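Local coordinates for G protein coupled receptor (Arabidopsis thaliana, PDB 3T33), which is a zinc-binding member of the LanC-like family that may take part in abscisic acid signalling, at residues Gln148-Tyr153 against Gln190-Ser195. Numbering follows the deposited sequence.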
ATOM      1  N   GLN A 148     -28.513   5.859   6.910  1.00 46.56           N
ATOM      2  CA  GLN A 148     -29.158   5.787   5.572  1.00 45.72           C
ATOM      3  C   GLN A 148     -28.156   5.856   4.383  1.00 44.09           C
ATOM      4  O   GLN A 148     -28.281   5.137   3.372  1.00 43.39           O
ATOM      5  CB  GLN A 148     -30.238   6.871   5.404  1.00 46.78           C
ATOM      6  CG  GLN A 148     -31.281   7.017   6.546  1.00 53.10           C
ATOM      7  CD  GLN A 148     -30.652   7.283   7.968  1.00 59.78           C
ATOM      8  OE1 GLN A 148     -29.720   8.113   8.121  1.00 61.84           O
ATOM      9  NE2 GLN A 148     -31.171   6.573   8.998  1.00 57.79           N
ATOM     10  N   LEU A 149     -27.201   6.769   4.475  1.00 41.67           N
ATOM     11  CA  LEU A 149     -26.114   6.841   3.519  1.00 39.66           C
ATOM     12  C   LEU A 149     -25.300   5.519   3.528  1.00 37.68           C
ATOM     13  O   LEU A 149     -24.817   5.059   2.516  1.00 36.45           O
ATOM     14  CB  LEU A 149     -25.184   7.949   3.958  1.00 39.53           C
ATOM     15  CG  LEU A 149     -24.696   8.918   2.907  1.00 41.93           C
ATOM     16  CD1 LEU A 149     -23.334   9.406   3.321  1.00 41.03           C
ATOM     17  CD2 LEU A 149     -24.646   8.297   1.560  1.00 38.46           C
ATOM     18  N   TYR A 150     -25.132   4.942   4.695  1.00 36.39           N
ATOM     19  CA  TYR A 150     -24.402   3.715   4.813  1.00 37.21           C
ATOM     20  C   TYR A 150     -25.081   2.592   4.006  1.00 38.21           C
ATOM     21  O   TYR A 150     -24.382   1.875   3.235  1.00 35.81           O
ATOM     22  CB  TYR A 150     -24.281   3.307   6.260  1.00 35.95           C
ATOM     23  CG  TYR A 150     -23.933   1.850   6.446  1.00 37.70           C
ATOM     24  CD1 TYR A 150     -22.672   1.383   6.092  1.00 34.17           C
ATOM     25  CD2 TYR A 150     -24.830   0.953   7.048  1.00 34.87           C
ATOM     26  CE1 TYR A 150     -22.324   0.097   6.288  1.00 36.52           C
ATOM     27  CE2 TYR A 150     -24.473  -0.380   7.243  1.00 33.84           C
ATOM     28  CZ  TYR A 150     -23.228  -0.800   6.847  1.00 36.17           C
ATOM     29  OH  TYR A 150     -22.790  -2.113   6.994  1.00 38.25           O
ATOM     30  N   ASP A 151     -26.421   2.455   4.186  1.00 39.04           N
ATOM     31  CA  ASP A 151     -27.202   1.392   3.536  1.00 39.93           C
ATOM     32  C   ASP A 151     -27.108   1.570   2.070  1.00 39.99           C
ATOM     33  O   ASP A 151     -26.965   0.597   1.294  1.00 41.14           O
ATOM     34  CB  ASP A 151     -28.653   1.487   3.904  1.00 41.11           C
ATOM     35  CG  ASP A 151     -28.898   1.184   5.380  1.00 43.53           C
ATOM     36  OD1 ASP A 151     -28.144   0.376   5.985  1.00 44.73           O
ATOM     37  OD2 ASP A 151     -29.875   1.745   5.907  1.00 47.22           O
ATOM     38  N   ARG A 152     -27.145   2.824   1.670  1.00 39.19           N
ATOM     39  CA  ARG A 152     -27.160   3.107   0.270  1.00 40.13           C
ATOM     40  C   ARG A 152     -25.834   2.686  -0.399  1.00 38.13           C
ATOM     41  O   ARG A 152     -25.854   2.108  -1.496  1.00 38.51           O
ATOM     42  CB  ARG A 152     -27.554   4.571   0.041  1.00 41.48           C
ATOM     43  CG  ARG A 152     -26.908   5.267  -1.179  1.00 47.99           C
ATOM     44  CD  ARG A 152     -27.294   6.784  -1.222  1.00 59.47           C
ATOM     45  NE  ARG A 152     -26.209   7.589  -1.799  1.00 61.60           N
ATOM     46  CZ  ARG A 152     -26.063   8.907  -1.652  1.00 62.53           C
ATOM     47  NH1 ARG A 152     -26.929   9.615  -0.930  1.00 60.43           N
ATOM     48  NH2 ARG A 152     -25.017   9.506  -2.226  1.00 64.42           N
ATOM     49  N   TYR A 153     -24.691   2.959   0.231  1.00 35.52           N
ATOM     50  CA  TYR A 153     -23.418   2.482  -0.364  1.00 33.67           C
ATOM     51  C   TYR A 153     -23.260   0.959  -0.216  1.00 31.41           C
ATOM     52  O   TYR A 153     -22.678   0.304  -1.061  1.00 28.42           O
ATOM     53  CB  TYR A 153     -22.187   3.145   0.241  1.00 33.80           C
ATOM     54  CG  TYR A 153     -21.922   4.546  -0.244  1.00 33.70           C
ATOM     55  CD1 TYR A 153     -21.489   4.792  -1.551  1.00 30.89           C
ATOM     56  CD2 TYR A 153     -22.105   5.644   0.634  1.00 31.54           C
ATOM     57  CE1 TYR A 153     -21.269   6.095  -2.004  1.00 31.12           C
ATOM     58  CE2 TYR A 153     -21.864   6.940   0.207  1.00 29.73           C
ATOM     59  CZ  TYR A 153     -21.431   7.164  -1.097  1.00 31.97           C
ATOM     60  OH  TYR A 153     -21.239   8.460  -1.494  1.00 31.44           O
ATOM     61  N   GLN A 190     -18.722  -5.972  10.980  1.00 42.64           N
ATOM     62  CA  GLN A 190     -19.946  -6.710  10.706  1.00 42.51           C
ATOM     63  C   GLN A 190     -19.761  -7.484   9.392  1.00 41.17           C
ATOM     64  O   GLN A 190     -18.863  -7.168   8.554  1.00 39.38           O
ATOM     65  CB  GLN A 190     -21.118  -5.737  10.569  1.00 43.03           C
ATOM     66  CG  GLN A 190     -21.779  -5.242  11.865  1.00 47.59           C
ATOM     67  CD  GLN A 190     -22.946  -4.323  11.524  1.00 54.14           C
ATOM     68  OE1 GLN A 190     -23.730  -4.629  10.614  1.00 56.60           O
ATOM     69  NE2 GLN A 190     -23.038  -3.175  12.192  1.00 52.91           N
ATOM     70  N   GLU A 191     -20.592  -8.517   9.240  1.00 40.48           N
ATOM     71  CA  GLU A 191     -20.671  -9.301   8.006  1.00 39.21           C
ATOM     72  C   GLU A 191     -21.514  -8.478   7.019  1.00 38.03           C
ATOM     73  O   GLU A 191     -22.641  -8.839   6.702  1.00 38.07           O
ATOM     74  CB  GLU A 191     -21.290 -10.676   8.270  1.00 38.49           C
ATOM     75  CG  GLU A 191     -21.480 -11.442   6.989  1.00 38.76           C
ATOM     76  CD  GLU A 191     -21.799 -12.941   7.145  1.00 38.79           C
ATOM     77  OE1 GLU A 191     -22.111 -13.441   8.220  1.00 37.84           O
ATOM     78  OE2 GLU A 191     -21.705 -13.642   6.141  1.00 41.80           O
ATOM     79  N   SER A 192     -20.960  -7.354   6.577  1.00 37.27           N
ATOM     80  CA  SER A 192     -21.675  -6.414   5.737  1.00 38.46           C
ATOM     81  C   SER A 192     -21.825  -7.069   4.354  1.00 37.47           C
ATOM     82  O   SER A 192     -22.923  -7.108   3.789  1.00 36.48           O
ATOM     83  CB  SER A 192     -20.927  -5.058   5.643  1.00 39.28           C
ATOM     84  OG  SER A 192     -20.658  -4.498   6.934  1.00 41.02           O
ATOM     85  N   ILE A 193     -20.690  -7.543   3.835  1.00 36.46           N
ATOM     86  CA  ILE A 193     -20.618  -8.389   2.670  1.00 35.42           C
ATOM     87  C   ILE A 193     -20.669  -9.852   3.137  1.00 34.93           C
ATOM     88  O   ILE A 193     -20.068 -10.233   4.147  1.00 34.40           O
ATOM     89  CB  ILE A 193     -19.343  -8.202   1.846  1.00 34.38           C
ATOM     90  CG1 ILE A 193     -19.059  -6.739   1.548  1.00 35.02           C
ATOM     91  CG2 ILE A 193     -19.497  -8.988   0.474  1.00 35.71           C
ATOM     92  CD1 ILE A 193     -20.183  -6.043   0.906  1.00 38.04           C
ATOM     93  N   SER A 194     -21.333 -10.679   2.338  1.00 33.17           N
ATOM     94  CA  SER A 194     -21.724 -11.996   2.794  1.00 31.76           C
ATOM     95  C   SER A 194     -20.512 -12.867   2.839  1.00 29.66           C
ATOM     96  O   SER A 194     -19.749 -12.869   1.878  1.00 29.36           O
ATOM     97  CB  SER A 194     -22.770 -12.601   1.829  1.00 30.82           C
ATOM     98  OG  SER A 194     -22.934 -13.988   2.120  1.00 32.40           O
ATOM     99  N   SER A 195     -20.319 -13.606   3.931  1.00 29.07           N
ATOM    100  CA  SER A 195     -19.194 -14.535   4.007  0.50 29.91           C
ATOM    101  C   SER A 195     -19.246 -15.623   2.897  1.00 30.34           C
ATOM    102  O   SER A 195     -18.201 -15.964   2.306  1.00 31.12           O
ATOM    103  CB  SER A 195     -19.134 -15.136   5.398  0.50 30.31           C
ATOM    104  OG  SER A 195     -17.989 -15.912   5.582  0.50 30.87           O
TER
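Y150, on helix 147-158, and S192, in the loop between helices 174-188 and 195-212, meet at their hydroxyl groups. Along that loop, Q190 comes first and lends its backbone O to a weak hydrogen bond from S192 N, across an inverse gamma turn centred on E191. The carboxylate of E191 faces the following helix: its OE2 accepts S195 N at 2.6 Å, on the anti side and 20° out of the carboxylate plane, so the bend is tied to the start of helix 195-212. S192 then presents its side chain to the tyrosine. Its OG, turned anti to the carbonyl carbon (chi1 -55°), donates a hydrogen bond to Y150 OH over 3.2 Å, while S192 CB stands 3.7 Å from the same oxygen. The tyrosine spans the gap because CG extends anti to the backbone N (chi1 161°), carrying the phenol end-on to the loop. Its ring packs on A138 and A141 of helix 130-144 and on I188, with K142 in cation-pi contact. After S192, I193 N is held by N185 OD1, and S194 occupies the N-cap position of helix 195-212, its OG making a weak hydrogen bond to E196 N. In this all-helical LanC-like fold, far from the zinc site, S192 OG approaches Y150 OH nearly in line with its C-O bond and at long range, so this polar link between buried residues is probably modest.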